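Local coordinates for protein alpha-fucosidase GH29 (Fusarium graminearum, PDB 4PSR) that hydrolyses alpha-L-fucosides as a family GH29 glycosidase with a TIM-barrel catalytic domain, probably releasing alpha-1,6-linked core fucose from glycoproteins, at residues Glu443-Val448 with Leu487-Asp492; Gln181-Thr186 with Leu195-Arg200. All coordinates share one frame; numbering follows the deposited sequence. Where two conformers were deposited one is given.

Contact 1 (Glu443-Val448 with Leu487-Asp492)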
loop_
_atom_site.group_PDB
_atom_site.type_symbol
_atom_site.label_atom_id
_atom_site.label_comp_id
_atom_site.label_asym_id
_atom_site.label_seq_id
_atom_site.Cartn_x
_atom_site.Cartn_y
_atom_site.Cartn_z
ATOM N N GLU A 443 -23.755 12.556 -24.970
ATOM C CA GLU A 443 -23.548 13.176 -26.282
ATOM C C GLU A 443 -22.061 13.218 -26.612
ATOM O O GLU A 443 -21.664 13.061 -27.751
ATOM C CB GLU A 443 -24.127 14.596 -26.327
ATOM C CG GLU A 443 -23.412 15.591 -25.418
ATOM C CD GLU A 443 -24.056 16.967 -25.419
ATOM O OE1 GLU A 443 -24.829 17.270 -26.356
ATOM O OE2 GLU A 443 -23.788 17.744 -24.479
ATOM N N SER A 444 -21.235 13.394 -25.580
ATOM C CA SER A 444 -19.801 13.547 -25.782
ATOM C C SER A 444 -19.028 12.227 -25.808
ATOM O O SER A 444 -17.809 12.238 -25.962
ATOM C CB SER A 444 -19.198 14.436 -24.698
ATOM O OG SER A 444 -19.170 13.760 -23.455
ATOM N N LEU A 445 -19.725 11.101 -25.661
ATOM C CA LEU A 445 -19.054 9.806 -25.773
ATOM C C LEU A 445 -18.686 9.434 -27.218
ATOM O O LEU A 445 -19.535 9.005 -27.994
ATOM C CB LEU A 445 -19.889 8.694 -25.122
ATOM C CG LEU A 445 -19.256 7.297 -25.160
ATOM C CD1 LEU A 445 -17.907 7.266 -24.455
ATOM C CD2 LEU A 445 -20.206 6.300 -24.537
ATOM N N LYS A 446 -17.398 9.537 -27.529
ATOM C CA LYS A 446 -16.882 9.404 -28.891
ATOM C C LYS A 446 -16.551 8.004 -29.342
ATOM O O LYS A 446 -16.679 7.679 -30.523
ATOM C CB LYS A 446 -15.562 10.131 -29.017
ATOM C CG LYS A 446 -15.633 11.619 -29.112
ATOM C CD LYS A 446 -14.476 12.118 -29.957
ATOM C CE LYS A 446 -13.122 11.420 -29.675
ATOM N NZ LYS A 446 -12.055 12.424 -29.465
ATOM N N SER A 447 -16.010 7.198 -28.431
ATOM C CA SER A 447 -15.618 5.852 -28.776
ATOM C C SER A 447 -15.631 4.988 -27.526
ATOM O O SER A 447 -15.386 5.474 -26.414
ATOM C CB SER A 447 -14.231 5.807 -29.426
ATOM O OG SER A 447 -13.229 6.378 -28.607
ATOM N N VAL A 448 -15.950 3.719 -27.726
ATOM C CA VAL A 448 -15.895 2.696 -26.694
ATOM C C VAL A 448 -15.098 1.557 -27.318
ATOM O O VAL A 448 -15.455 1.055 -28.385
ATOM C CB VAL A 448 -17.316 2.210 -26.309
ATOM C CG1 VAL A 448 -17.236 1.090 -25.255
ATOM C CG2 VAL A 448 -18.193 3.377 -25.854
ATOM N N LEU A 487 -12.447 -1.955 -20.814
ATOM C CA LEU A 487 -13.084 -1.049 -21.775
ATOM C C LEU A 487 -12.500 0.351 -21.629
ATOM O O LEU A 487 -12.236 0.828 -20.517
ATOM C CB LEU A 487 -14.589 -1.000 -21.554
ATOM C CG LEU A 487 -15.355 -2.286 -21.865
ATOM C CD1 LEU A 487 -16.705 -2.298 -21.213
ATOM C CD2 LEU A 487 -15.504 -2.475 -23.389
ATOM N N LYS A 488 -12.330 1.028 -22.763
ATOM C CA LYS A 488 -11.778 2.384 -22.799
ATOM C C LYS A 488 -12.815 3.289 -23.415
ATOM O O LYS A 488 -13.200 3.076 -24.584
ATOM C CB LYS A 488 -10.478 2.413 -23.604
ATOM C CG LYS A 488 -9.867 3.781 -23.814
ATOM C CD LYS A 488 -8.585 3.674 -24.618
ATOM C CE LYS A 488 -7.911 5.011 -24.792
ATOM N NZ LYS A 488 -6.654 4.874 -25.565
ATOM N N LEU A 489 -13.280 4.272 -22.664
ATOM C CA LEU A 489 -14.339 5.191 -23.102
ATOM C C LEU A 489 -13.740 6.571 -23.265
ATOM O O LEU A 489 -13.248 7.155 -22.321
ATOM C CB LEU A 489 -15.489 5.241 -22.092
ATOM C CG LEU A 489 -16.513 4.093 -22.037
ATOM C CD1 LEU A 489 -15.855 2.788 -21.682
ATOM C CD2 LEU A 489 -17.581 4.387 -21.028
ATOM N N THR A 490 -13.757 7.090 -24.488
ATOM C CA THR A 490 -13.188 8.401 -24.775
ATOM C C THR A 490 -14.290 9.422 -24.970
ATOM O O THR A 490 -15.246 9.185 -25.725
ATOM C CB THR A 490 -12.298 8.346 -26.015
ATOM O OG1 THR A 490 -11.248 7.379 -25.845
ATOM C CG2 THR A 490 -11.687 9.727 -26.290
ATOM N N PHE A 491 -14.155 10.545 -24.287
ATOM C CA PHE A 491 -15.145 11.595 -24.314
ATOM C C PHE A 491 -14.529 12.840 -24.942
ATOM O O PHE A 491 -13.322 13.065 -24.848
ATOM C CB PHE A 491 -15.610 11.926 -22.897
ATOM C CG PHE A 491 -16.400 10.839 -22.241
ATOM C CD1 PHE A 491 -17.773 10.800 -22.360
ATOM C CD2 PHE A 491 -15.769 9.846 -21.488
ATOM C CE1 PHE A 491 -18.520 9.796 -21.741
ATOM C CE2 PHE A 491 -16.508 8.861 -20.866
ATOM C CZ PHE A 491 -17.874 8.821 -20.998
ATOM N N ASP A 492 -15.334 13.629 -25.654
ATOM C CA ASP A 492 -14.866 14.955 -26.052
ATOM C C ASP A 492 -15.064 15.888 -24.903
ATOM O O ASP A 492 -16.152 15.952 -24.311
ATOM C CB ASP A 492 -15.627 15.526 -27.234
ATOM C CG ASP A 492 -15.020 15.080 -28.607
ATOM O OD1 ASP A 492 -13.769 15.017 -28.673
ATOM O OD2 ASP A 492 -15.778 14.826 -29.543
HETATM O O HOH W 1 -12.126 4.748 -26.604
#
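A classic beta bulge marks the start of strand 445-451 where it pairs antiparallel with strand 485-491 in the C-terminal beta domain: Lys446 and Ser447 both face Thr490. The evidence is in the amides. Lys446 N donates to Thr490 O at 2.8 Å, and Ser447 N reaches the same oxygen in a weak bond of 3.4 Å. Beyond the bulge the pairing is regular, with Thr490 N bonded to Ser447 O at 3.0 Å; before it, Asp492 N donates to Ser444 O at 2.9 Å.

Leu445, Val448, Leu489 and Phe491 lie on one face of the sheet. With CG anti to the backbone N (chi1 -179°), Leu445 places CD1 over a face of the Phe491 ring, 3.9 Å from its centroid and 18° off the ring normal, a CH-pi contact. Ser444 OG comes instead to the edge of that ring, near its plane. Val448 CG1 runs alongside Leu489 and comes to 4.2 Å from its CD1, and Trp464 packs against both Leu445 and Val448.

On the Thr490 side, the bent chain of Lys446 runs across the carboxylate of Asp492. In the conformer given, NZ makes a salt bridge of 3.2 Å with Asp492 OD1, approached from above the carboxylate plane; the aspartate is modelled in two positions, so the pairing is probably not permanent. One water joins Ser447 OG, Thr490 OG1 and Lys488 O, and lies 2.8 Å from Lys488 O, to which it can donate.

The chemistry thus divides by face: hydrocarbon and aromatic contacts on the buried one, water and a probably intermittent charge pair on the other. Because one carbonyl accepts two successive amides, the extra residue of the bulge is accommodated with both N-H groups still engaged, though unequally.

Contact 2 (Gln181-Thr186 with Leu195-Arg200)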
loop_
_atom_site.group_PDB
_atom_site.type_symbol
_atom_site.label_atom_id
_atom_site.label_comp_id
_atom_site.label_asym_id
_atom_site.label_seq_id
_atom_site.Cartn_x
_atom_site.Cartn_y
_atom_site.Cartn_z
ATOM N N GLN A 181 9.200 -8.623 24.646
ATOM C CA GLN A 181 8.840 -8.511 26.078
ATOM C C GLN A 181 9.071 -9.802 26.868
ATOM O O GLN A 181 9.292 -9.737 28.085
ATOM C CB GLN A 181 7.373 -8.070 26.224
ATOM C CG GLN A 181 6.342 -9.075 25.797
ATOM C CD GLN A 181 4.961 -8.497 25.869
ATOM O OE1 GLN A 181 4.364 -8.131 24.872
ATOM N NE2 GLN A 181 4.427 -8.420 27.088
ATOM N N TRP A 182 8.996 -10.956 26.212
ATOM C CA TRP A 182 9.141 -12.242 26.910
ATOM C C TRP A 182 10.570 -12.815 26.922
ATOM O O TRP A 182 10.802 -13.892 27.496
ATOM C CB TRP A 182 8.158 -13.274 26.368
ATOM C CG TRP A 182 6.703 -12.847 26.517
ATOM C CD1 TRP A 182 6.079 -12.503 27.700
ATOM C CD2 TRP A 182 5.714 -12.692 25.492
ATOM N NE1 TRP A 182 4.770 -12.165 27.468
ATOM C CE2 TRP A 182 4.511 -12.277 26.123
ATOM C CE3 TRP A 182 5.714 -12.865 24.110
ATOM C CZ2 TRP A 182 3.325 -12.028 25.414
ATOM C CZ3 TRP A 182 4.509 -12.623 23.397
ATOM C CH2 TRP A 182 3.343 -12.186 24.060
ATOM N N ALA A 183 11.510 -12.142 26.248
ATOM C CA ALA A 183 12.903 -12.588 26.284
ATOM C C ALA A 183 13.485 -12.377 27.675
ATOM O O ALA A 183 13.153 -11.391 28.323
ATOM C CB ALA A 183 13.752 -11.845 25.249
ATOM N N PRO A 184 14.384 -13.277 28.116
ATOM C CA PRO A 184 15.030 -13.051 29.413
ATOM C C PRO A 184 15.788 -11.731 29.435
ATOM O O PRO A 184 16.367 -11.293 28.428
ATOM C CB PRO A 184 16.016 -14.213 29.514
ATOM C CG PRO A 184 15.513 -15.266 28.583
ATOM C CD PRO A 184 14.822 -14.527 27.471
ATOM N N LYS A 185 15.824 -11.092 30.592
ATOM C CA LYS A 185 16.684 -9.954 30.772
ATOM C C LYS A 185 18.120 -10.389 30.661
ATOM O O LYS A 185 18.488 -11.496 31.090
ATOM C CB LYS A 185 16.458 -9.342 32.156
ATOM C CG LYS A 185 15.066 -8.825 32.357
ATOM C CD LYS A 185 14.641 -7.892 31.223
ATOM C CE LYS A 185 13.197 -7.452 31.336
ATOM N NZ LYS A 185 12.789 -6.747 30.093
ATOM N N THR A 186 18.941 -9.525 30.069
ATOM C CA THR A 186 20.365 -9.787 29.933
ATOM C C THR A 186 21.193 -8.554 30.301
ATOM O O THR A 186 20.778 -7.407 30.060
ATOM C CB THR A 186 20.713 -10.203 28.490
ATOM O OG1 THR A 186 22.113 -10.441 28.397
ATOM C CG2 THR A 186 20.307 -9.133 27.489
ATOM N N LEU A 195 17.718 -7.178 21.554
ATOM C CA LEU A 195 16.458 -7.495 22.216
ATOM C C LEU A 195 15.700 -6.260 22.730
ATOM O O LEU A 195 14.692 -6.405 23.425
ATOM C CB LEU A 195 16.712 -8.489 23.363
ATOM C CG LEU A 195 17.330 -9.813 22.948
ATOM C CD1 LEU A 195 17.639 -10.709 24.133
ATOM C CD2 LEU A 195 16.410 -10.561 22.005
ATOM N N GLY A 196 16.165 -5.068 22.395
ATOM C CA GLY A 196 15.465 -3.844 22.747
ATOM C C GLY A 196 15.453 -3.552 24.241
ATOM O O GLY A 196 14.456 -3.016 24.740
ATOM N N GLN A 197 16.538 -3.892 24.943
ATOM C CA GLN A 197 16.650 -3.716 26.389
ATOM C C GLN A 197 17.590 -2.589 26.797
ATOM O O GLN A 197 17.915 -2.472 27.965
ATOM C CB GLN A 197 17.122 -5.024 27.027
ATOM C CG GLN A 197 16.104 -6.140 26.964
ATOM C CD GLN A 197 16.574 -7.418 27.626
ATOM O OE1 GLN A 197 17.517 -7.415 28.427
ATOM N NE2 GLN A 197 15.932 -8.517 27.283
ATOM N N LEU A 198 18.053 -1.774 25.861
ATOM C CA LEU A 198 18.910 -0.649 26.221
ATOM C C LEU A 198 18.057 0.427 26.880
ATOM O O LEU A 198 16.835 0.400 26.770
ATOM C CB LEU A 198 19.598 -0.062 24.980
ATOM C CG LEU A 198 20.565 -0.980 24.236
ATOM C CD1 LEU A 198 20.926 -0.365 22.895
ATOM C CD2 LEU A 198 21.804 -1.208 25.071
ATOM N N PRO A 199 18.689 1.408 27.535
ATOM C CA PRO A 199 17.891 2.523 28.055
ATOM C C PRO A 199 17.080 3.185 26.952
ATOM O O PRO A 199 17.522 3.254 25.793
ATOM C CB PRO A 199 18.960 3.467 28.610
ATOM C CG PRO A 199 20.088 2.536 29.020
ATOM C CD PRO A 199 20.109 1.510 27.908
ATOM N N ARG A 200 15.891 3.706 27.253
ATOM C CA ARG A 200 15.005 4.228 26.203
ATOM C C ARG A 200 15.609 5.403 25.431
ATOM O O ARG A 200 15.385 5.514 24.228
ATOM C CB ARG A 200 13.599 4.602 26.731
ATOM C CG ARG A 200 12.651 5.108 25.622
ATOM C CD ARG A 200 11.176 5.099 26.032
ATOM N NE ARG A 200 10.719 3.747 26.349
ATOM C CZ ARG A 200 10.060 2.942 25.513
ATOM N NH1 ARG A 200 9.722 1.720 25.909
ATOM N NH2 ARG A 200 9.720 3.352 24.306
HETATM O O HOH W 2 18.109 -6.002 30.782
#
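Gln197 reaches across to Pro184, Lys185 and Thr186 and sets its terminal amide against their backbone, using both ends of that group. NE2 donates to Pro184 O at 3.0 Å with an N-H...O angle of 169°. The acceptor lies within 3° of the glutamine amide plane, yet the donor stands above the carbonyl plane of Pro184, 42° out of it, so the two flat groups are not coplanar. The other bond has a different geometry: Thr186 N approaches Gln197 OE1 at 3.0 Å, in the carbonyl plane and on a lone pair. A chain extended beyond CG carries the amide far enough to span the two backbone partners, which flank Lys185.

The Thr186 side chain stands roughly perpendicular to that of Gln197, its CG2 lying 3.4 Å from OE1, while the methylene CD of Lys185 comes obliquely to 4.0 Å from the same oxygen. A water donates to both Gln197 OE1, at 2.8 Å, and Thr186 O, which also accepts a bond from Gln192 NE2. Thr186 OG1 turns to another partner, the backbone N of Asp188. A small apolar contact adjoins the polar one, with Ala183 CB 4.2 Å from Leu195 CD1.

Helix 189-195 ends beside this grip in a Schellman motif, where Gly196 takes the positive phi, and Gln197 follows directly. The contact therefore pins the chain leaving that short helix to the loop that enters it. Since no strand pairing joins the two segments, the side-chain amide does what a neighbouring backbone would do in a sheet, supplying one donor and one acceptor; the two bonds should together limit rotation about its final torsion, with OE1 further held by the water.

Overall arrangement
From the N terminus, contact 2 comes first. It follows barrel strand 165-170 and helix 175-179, and closes a short loop that is mostly helix 189-195 before the chain enters helix 200-218 and barrel strand 222-225. The rest of the eight-stranded parallel barrel is then completed before contact 1 opens in the C-terminal antiparallel sheet. There 443-448 and 487-492 enclose 38 residues without helix, and join the neighbouring strands 445-451 and 485-491. The contacts are in series, neither nested nor crossed. Their centres are about 63 Å apart, on opposite sides of the chain's centre: one ties a connection of the catalytic barrel, the other the beta domain behind it in sequence.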